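Local coordinates for protein imidazolonepropionase (Unidentified, PDB 2Q09) that hydrolyses the ring carbon-nitrogen bond of imidazolone-5-propanoate to give N-formimidoyl-L-glutamate, the third step of histidine degradation, at residues D188-I199 and F220-A231. Numbering follows the deposited sequence.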
ATOM      1  N   ASP A 188       0.609 -28.278   3.176  1.00 38.37           N
ATOM      2  CA  ASP A 188       1.847 -28.170   3.937  1.00 37.64           C
ATOM      3  C   ASP A 188       3.080 -28.318   3.067  1.00 37.17           C
ATOM      4  O   ASP A 188       4.146 -27.799   3.384  1.00 36.80           O
ATOM      5  CB  ASP A 188       1.865 -29.220   5.046  1.00 39.49           C
ATOM      6  CG  ASP A 188       0.889 -28.895   6.153  1.00 41.87           C
ATOM      7  OD1 ASP A 188       0.057 -29.758   6.498  1.00 44.10           O
ATOM      8  OD2 ASP A 188       0.956 -27.768   6.681  1.00 42.58           O
ATOM      9  N   SER A 189       2.928 -29.029   1.957  1.00 36.74           N
ATOM     10  CA  SER A 189       4.029 -29.231   1.036  1.00 37.49           C
ATOM     11  C   SER A 189       4.310 -27.896   0.353  1.00 36.08           C
ATOM     12  O   SER A 189       5.462 -27.556   0.078  1.00 36.24           O
ATOM     13  CB  SER A 189       3.657 -30.299   0.006  1.00 38.24           C
ATOM     14  OG  SER A 189       4.815 -30.811  -0.629  1.00 42.28           O
ATOM     15  N   TRP A 190       3.246 -27.141   0.094  1.00 34.88           N
ATOM     16  CA  TRP A 190       3.372 -25.836  -0.546  1.00 33.68           C
ATOM     17  C   TRP A 190       4.060 -24.889   0.435  1.00 33.95           C
ATOM     18  O   TRP A 190       4.907 -24.088   0.053  1.00 34.19           O
ATOM     19  CB  TRP A 190       1.984 -25.304  -0.934  1.00 33.07           C
ATOM     20  CG  TRP A 190       1.984 -23.888  -1.437  1.00 32.04           C
ATOM     21  CD1 TRP A 190       1.220 -22.855  -0.971  1.00 32.72           C
ATOM     22  CD2 TRP A 190       2.793 -23.347  -2.493  1.00 31.40           C
ATOM     23  NE1 TRP A 190       1.505 -21.701  -1.667  1.00 31.40           N
ATOM     24  CE2 TRP A 190       2.466 -21.975  -2.605  1.00 32.50           C
ATOM     25  CE3 TRP A 190       3.764 -23.887  -3.353  1.00 31.38           C
ATOM     26  CZ2 TRP A 190       3.072 -21.133  -3.544  1.00 30.55           C
ATOM     27  CZ3 TRP A 190       4.370 -23.045  -4.290  1.00 29.87           C
ATOM     28  CH2 TRP A 190       4.018 -21.684  -4.375  1.00 30.78           C
ATOM     29  N   VAL A 191       3.697 -24.984   1.708  1.00 35.18           N
ATOM     30  CA  VAL A 191       4.309 -24.141   2.723  1.00 35.23           C
ATOM     31  C   VAL A 191       5.813 -24.426   2.790  1.00 35.82           C
ATOM     32  O   VAL A 191       6.617 -23.500   2.905  1.00 35.17           O
ATOM     33  CB  VAL A 191       3.666 -24.370   4.111  1.00 36.11           C
ATOM     34  CG1 VAL A 191       4.410 -23.566   5.170  1.00 34.82           C
ATOM     35  CG2 VAL A 191       2.201 -23.952   4.073  1.00 35.69           C
ATOM     36  N   GLU A 192       6.195 -25.699   2.706  1.00 35.66           N
ATOM     37  CA  GLU A 192       7.616 -26.043   2.740  1.00 36.07           C
ATOM     38  C   GLU A 192       8.359 -25.414   1.564  1.00 34.25           C
ATOM     39  O   GLU A 192       9.479 -24.934   1.707  1.00 33.84           O
ATOM     40  CB  GLU A 192       7.815 -27.559   2.699  1.00 39.51           C
ATOM     41  CG  GLU A 192       7.913 -28.216   4.070  1.00 45.04           C
ATOM     42  CD  GLU A 192       8.327 -29.676   3.992  1.00 49.34           C
ATOM     43  OE1 GLU A 192       8.545 -30.290   5.055  1.00 51.60           O
ATOM     44  OE2 GLU A 192       8.430 -30.209   2.866  1.00 49.74           O
ATOM     45  N   THR A 193       7.726 -25.429   0.397  1.00 32.57           N
ATOM     46  CA  THR A 193       8.320 -24.861  -0.807  1.00 31.52           C
ATOM     47  C   THR A 193       8.610 -23.373  -0.635  1.00 29.92           C
ATOM     48  O   THR A 193       9.681 -22.889  -1.004  1.00 28.55           O
ATOM     49  CB  THR A 193       7.385 -25.042  -2.012  1.00 31.79           C
ATOM     50  OG1 THR A 193       7.247 -26.436  -2.301  1.00 32.46           O
ATOM     51  CG2 THR A 193       7.947 -24.316  -3.236  1.00 31.67           C
ATOM     52  N   ILE A 194       7.639 -22.651  -0.081  1.00 29.30           N
ATOM     53  CA  ILE A 194       7.773 -21.218   0.154  1.00 28.49           C
ATOM     54  C   ILE A 194       8.934 -20.948   1.101  1.00 28.36           C
ATOM     55  O   ILE A 194       9.778 -20.089   0.847  1.00 26.62           O
ATOM     56  CB  ILE A 194       6.480 -20.632   0.797  1.00 28.37           C
ATOM     57  CG1 ILE A 194       5.291 -20.805  -0.153  1.00 29.86           C
ATOM     58  CG2 ILE A 194       6.673 -19.160   1.120  1.00 29.81           C
ATOM     59  CD1 ILE A 194       3.964 -20.351   0.438  1.00 30.70           C
ATOM     60  N   CYS A 195       8.958 -21.687   2.202  1.00 28.64           N
ATOM     61  CA  CYS A 195       9.989 -21.518   3.215  1.00 30.11           C
ATOM     62  C   CYS A 195      11.389 -21.976   2.801  1.00 30.60           C
ATOM     63  O   CYS A 195      12.378 -21.305   3.086  1.00 29.23           O
ATOM     64  CB  CYS A 195       9.580 -22.258   4.495  1.00 30.79           C
ATOM     65  SG  CYS A 195       8.049 -21.666   5.250  1.00 32.90           S
ATOM     66  N   GLN A 196      11.476 -23.108   2.113  1.00 31.73           N
ATOM     67  CA  GLN A 196      12.782 -23.637   1.738  1.00 33.44           C
ATOM     68  C   GLN A 196      13.299 -23.273   0.359  1.00 32.02           C
ATOM     69  O   GLN A 196      14.489 -23.445   0.076  1.00 31.38           O
ATOM     70  CB  GLN A 196      12.768 -25.160   1.875  1.00 35.20           C
ATOM     71  CG  GLN A 196      12.638 -25.657   3.295  1.00 38.98           C
ATOM     72  CD  GLN A 196      12.313 -27.130   3.360  1.00 41.61           C
ATOM     73  OE1 GLN A 196      12.851 -27.930   2.599  1.00 45.19           O
ATOM     74  NE2 GLN A 196      11.436 -27.501   4.280  1.00 43.41           N
ATOM     75  N   GLU A 197      12.430 -22.761  -0.502  1.00 30.02           N
ATOM     76  CA  GLU A 197      12.859 -22.439  -1.852  1.00 28.22           C
ATOM     77  C   GLU A 197      12.534 -21.030  -2.326  1.00 26.51           C
ATOM     78  O   GLU A 197      13.427 -20.281  -2.718  1.00 26.36           O
ATOM     79  CB  GLU A 197      12.258 -23.465  -2.814  1.00 27.53           C
ATOM     80  CG  GLU A 197      12.743 -24.884  -2.540  1.00 31.91           C
ATOM     81  CD  GLU A 197      11.931 -25.951  -3.252  1.00 33.85           C
ATOM     82  OE1 GLU A 197      11.364 -25.667  -4.326  1.00 35.22           O
ATOM     83  OE2 GLU A 197      11.873 -27.085  -2.737  1.00 34.98           O
ATOM     84  N   ILE A 198      11.257 -20.663  -2.290  1.00 25.51           N
ATOM     85  CA  ILE A 198      10.860 -19.348  -2.769  1.00 25.30           C
ATOM     86  C   ILE A 198      11.433 -18.168  -1.980  1.00 24.73           C
ATOM     87  O   ILE A 198      12.038 -17.266  -2.564  1.00 25.22           O
ATOM     88  CB  ILE A 198       9.331 -19.249  -2.855  1.00 22.77           C
ATOM     89  CG1 ILE A 198       8.803 -20.458  -3.649  1.00 24.19           C
ATOM     90  CG2 ILE A 198       8.931 -17.950  -3.561  1.00 22.40           C
ATOM     91  CD1 ILE A 198       7.333 -20.378  -4.065  1.00 21.52           C
ATOM     92  N   ILE A 199      11.251 -18.163  -0.666  1.00 25.22           N
ATOM     93  CA  ILE A 199      11.792 -17.067   0.131  1.00 25.81           C
ATOM     94  C   ILE A 199      13.315 -16.982  -0.058  1.00 26.06           C
ATOM     95  O   ILE A 199      13.858 -15.906  -0.305  1.00 27.04           O
ATOM     96  CB  ILE A 199      11.398 -17.223   1.626  1.00 26.67           C
ATOM     97  CG1 ILE A 199       9.922 -16.840   1.797  1.00 27.37           C
ATOM     98  CG2 ILE A 199      12.283 -16.364   2.507  1.00 26.98           C
ATOM     99  CD1 ILE A 199       9.394 -16.913   3.242  1.00 26.80           C
ATOM    100  N   PHE A 220      -4.548 -19.711   4.719  1.00 40.27           N
ATOM    101  CA  PHE A 220      -3.542 -20.488   5.429  1.00 38.94           C
ATOM    102  C   PHE A 220      -3.791 -20.397   6.926  1.00 38.54           C
ATOM    103  O   PHE A 220      -4.159 -19.344   7.439  1.00 37.05           O
ATOM    104  CB  PHE A 220      -2.139 -19.983   5.076  1.00 39.26           C
ATOM    105  CG  PHE A 220      -1.716 -20.335   3.682  1.00 39.91           C
ATOM    106  CD1 PHE A 220      -1.036 -21.521   3.429  1.00 40.86           C
ATOM    107  CD2 PHE A 220      -2.062 -19.516   2.614  1.00 39.57           C
ATOM    108  CE1 PHE A 220      -0.717 -21.893   2.125  1.00 40.82           C
ATOM    109  CE2 PHE A 220      -1.746 -19.881   1.308  1.00 39.81           C
ATOM    110  CZ  PHE A 220      -1.073 -21.072   1.065  1.00 40.26           C
ATOM    111  N   SER A 221      -3.612 -21.515   7.618  1.00 38.70           N
ATOM    112  CA  SER A 221      -3.831 -21.563   9.060  1.00 38.05           C
ATOM    113  C   SER A 221      -2.791 -20.749   9.812  1.00 37.55           C
ATOM    114  O   SER A 221      -1.808 -20.280   9.237  1.00 36.71           O
ATOM    115  CB  SER A 221      -3.788 -23.007   9.562  1.00 38.75           C
ATOM    116  OG  SER A 221      -2.462 -23.506   9.551  1.00 37.81           O
ATOM    117  N   LEU A 222      -3.024 -20.587  11.108  1.00 37.05           N
ATOM    118  CA  LEU A 222      -2.124 -19.844  11.973  1.00 36.70           C
ATOM    119  C   LEU A 222      -0.776 -20.570  12.027  1.00 36.45           C
ATOM    120  O   LEU A 222       0.281 -19.945  12.004  1.00 36.39           O
ATOM    121  CB  LEU A 222      -2.740 -19.742  13.370  1.00 37.83           C
ATOM    122  CG  LEU A 222      -2.128 -18.798  14.402  1.00 38.54           C
ATOM    123  CD1 LEU A 222      -2.317 -17.347  13.962  1.00 38.45           C
ATOM    124  CD2 LEU A 222      -2.799 -19.035  15.745  1.00 37.99           C
ATOM    125  N   ALA A 223      -0.822 -21.895  12.085  1.00 36.44           N
ATOM    126  CA  ALA A 223       0.394 -22.701  12.141  1.00 35.85           C
ATOM    127  C   ALA A 223       1.206 -22.562  10.856  1.00 35.61           C
ATOM    128  O   ALA A 223       2.417 -22.376  10.903  1.00 35.33           O
ATOM    129  CB  ALA A 223       0.040 -24.168  12.388  1.00 35.35           C
ATOM    130  N   GLN A 224       0.536 -22.651   9.714  1.00 35.58           N
ATOM    131  CA  GLN A 224       1.219 -22.528   8.433  1.00 35.19           C
ATOM    132  C   GLN A 224       1.741 -21.110   8.255  1.00 34.60           C
ATOM    133  O   GLN A 224       2.771 -20.895   7.618  1.00 34.06           O
ATOM    134  CB  GLN A 224       0.263 -22.886   7.302  1.00 35.77           C
ATOM    135  CG  GLN A 224      -0.278 -24.299   7.419  1.00 38.03           C
ATOM    136  CD  GLN A 224      -1.318 -24.611   6.372  1.00 39.21           C
ATOM    137  OE1 GLN A 224      -2.255 -23.842   6.166  1.00 41.25           O
ATOM    138  NE2 GLN A 224      -1.166 -25.751   5.708  1.00 39.29           N
ATOM    139  N   THR A 225       1.027 -20.144   8.816  1.00 33.83           N
ATOM    140  CA  THR A 225       1.433 -18.747   8.729  1.00 34.07           C
ATOM    141  C   THR A 225       2.711 -18.555   9.535  1.00 34.17           C
ATOM    142  O   THR A 225       3.617 -17.837   9.123  1.00 33.08           O
ATOM    143  CB  THR A 225       0.333 -17.804   9.285  1.00 33.93           C
ATOM    144  OG1 THR A 225      -0.855 -17.921   8.488  1.00 33.27           O
ATOM    145  CG2 THR A 225       0.810 -16.360   9.265  1.00 34.12           C
ATOM    146  N   GLU A 226       2.785 -19.214  10.685  1.00 34.36           N
ATOM    147  CA  GLU A 226       3.958 -19.104  11.535  1.00 35.81           C
ATOM    148  C   GLU A 226       5.201 -19.654  10.851  1.00 34.11           C
ATOM    149  O   GLU A 226       6.289 -19.110  11.008  1.00 34.44           O
ATOM    150  CB  GLU A 226       3.726 -19.849  12.842  1.00 37.99           C
ATOM    151  CG  GLU A 226       4.965 -19.986  13.690  1.00 42.38           C
ATOM    152  CD  GLU A 226       4.673 -20.643  15.016  1.00 46.72           C
ATOM    153  OE1 GLU A 226       4.026 -21.710  15.017  1.00 47.81           O
ATOM    154  OE2 GLU A 226       5.094 -20.096  16.052  1.00 48.58           O
ATOM    155  N   GLN A 227       5.035 -20.737  10.097  1.00 35.13           N
ATOM    156  CA  GLN A 227       6.151 -21.344   9.385  1.00 36.17           C
ATOM    157  C   GLN A 227       6.756 -20.342   8.409  1.00 35.87           C
ATOM    158  O   GLN A 227       7.973 -20.237   8.281  1.00 35.52           O
ATOM    159  CB  GLN A 227       5.676 -22.591   8.631  1.00 37.92           C
ATOM    160  CG  GLN A 227       5.401 -23.788   9.528  1.00 40.40           C
ATOM    161  CD  GLN A 227       6.605 -24.166  10.364  1.00 41.72           C
ATOM    162  OE1 GLN A 227       6.669 -23.864  11.552  1.00 42.39           O
ATOM    163  NE2 GLN A 227       7.577 -24.813   9.739  1.00 43.14           N
ATOM    164  N   VAL A 228       5.898 -19.599   7.720  1.00 35.71           N
ATOM    165  CA  VAL A 228       6.363 -18.602   6.768  1.00 34.92           C
ATOM    166  C   VAL A 228       7.146 -17.483   7.446  1.00 33.93           C
ATOM    167  O   VAL A 228       8.267 -17.189   7.042  1.00 33.86           O
ATOM    168  CB  VAL A 228       5.185 -17.991   5.984  1.00 35.33           C
ATOM    169  CG1 VAL A 228       5.649 -16.753   5.227  1.00 35.66           C
ATOM    170  CG2 VAL A 228       4.628 -19.017   5.009  1.00 36.10           C
ATOM    171  N   TYR A 229       6.563 -16.860   8.467  1.00 34.20           N
ATOM    172  CA  TYR A 229       7.244 -15.775   9.176  1.00 34.95           C
ATOM    173  C   TYR A 229       8.609 -16.209   9.697  1.00 33.81           C
ATOM    174  O   TYR A 229       9.543 -15.408   9.761  1.00 33.53           O
ATOM    175  CB  TYR A 229       6.387 -15.261  10.341  1.00 35.25           C
ATOM    176  CG  TYR A 229       5.125 -14.541   9.912  1.00 37.56           C
ATOM    177  CD1 TYR A 229       4.942 -14.139   8.592  1.00 37.54           C
ATOM    178  CD2 TYR A 229       4.121 -14.245  10.834  1.00 37.85           C
ATOM    179  CE1 TYR A 229       3.791 -13.460   8.198  1.00 37.88           C
ATOM    180  CE2 TYR A 229       2.969 -13.571  10.449  1.00 38.47           C
ATOM    181  CZ  TYR A 229       2.809 -13.181   9.131  1.00 38.25           C
ATOM    182  OH  TYR A 229       1.667 -12.517   8.742  1.00 37.75           O
ATOM    183  N   LEU A 230       8.718 -17.477  10.074  1.00 34.74           N
ATOM    184  CA  LEU A 230       9.984 -18.004  10.577  1.00 36.43           C
ATOM    185  C   LEU A 230      11.049 -17.957   9.490  1.00 36.36           C
ATOM    186  O   LEU A 230      12.190 -17.566   9.735  1.00 36.19           O
ATOM    187  CB  LEU A 230       9.805 -19.443  11.058  1.00 36.95           C
ATOM    188  CG  LEU A 230       9.140 -19.581  12.426  1.00 37.54           C
ATOM    189  CD1 LEU A 230       8.881 -21.046  12.725  1.00 39.24           C
ATOM    190  CD2 LEU A 230      10.042 -18.970  13.490  1.00 38.47           C
ATOM    191  N   ALA A 231      10.664 -18.359   8.287  1.00 35.79           N
ATOM    192  CA  ALA A 231      11.576 -18.358   7.153  1.00 35.00           C
ATOM    193  C   ALA A 231      11.963 -16.923   6.800  1.00 35.25           C
ATOM    194  O   ALA A 231      13.138 -16.616   6.595  1.00 33.68           O
ATOM    195  CB  ALA A 231      10.916 -19.036   5.962  1.00 34.95           C
TER
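Asp188 and Gln224 make the one hydrogen bond between two nearly parallel helices (segment axes 9.0 Å apart at closest approach and inclined by 7°) that neighbour each other on the outside of the amidohydrolase barrel. Gln224 NE2 points almost straight at Asp188 OD2 (3.1 Å), the acceptor lying close to the amide plane but the donor well above the carboxylate plane. The other end of the amide is fixed within its own helix start: OE1 accepts from Ser221 N on a lone pair, while Gln224 N bonds back to Ser221 OG, a capping box. Shortened to an alanine, Gln224 would probably leave Asp188 OD2 without this donor and Ser221 N without its side-chain acceptor. The five-membered ring of Trp190 meets Phe220 rim to rim, CD1 to CZ 3.5 Å, neither ring lying over the other. Val191 straddles Gln224 and Gln227: CG1, anti to the backbone N (chi1 175°), touches Gln227 CB, and CG2 reaches Gln224 CB at 3.9 Å. Ile194 CG2 meets Val228 CG2 loosely (4.4 Å); inward, Ile194 packs on strand 168-176 and Val228 on strand 210-213. Cys195 sets SG 3.4 Å from Gln227 O. Its CA comes within 5.3 Å of Ala231 CA, consistent with the small alanine side chain. Ile199 CD1 finishes the seam against the Ala231 methyl. One polar link at the exposed rim thus joins an otherwise largely apolar seam, buried where it faces the barrel.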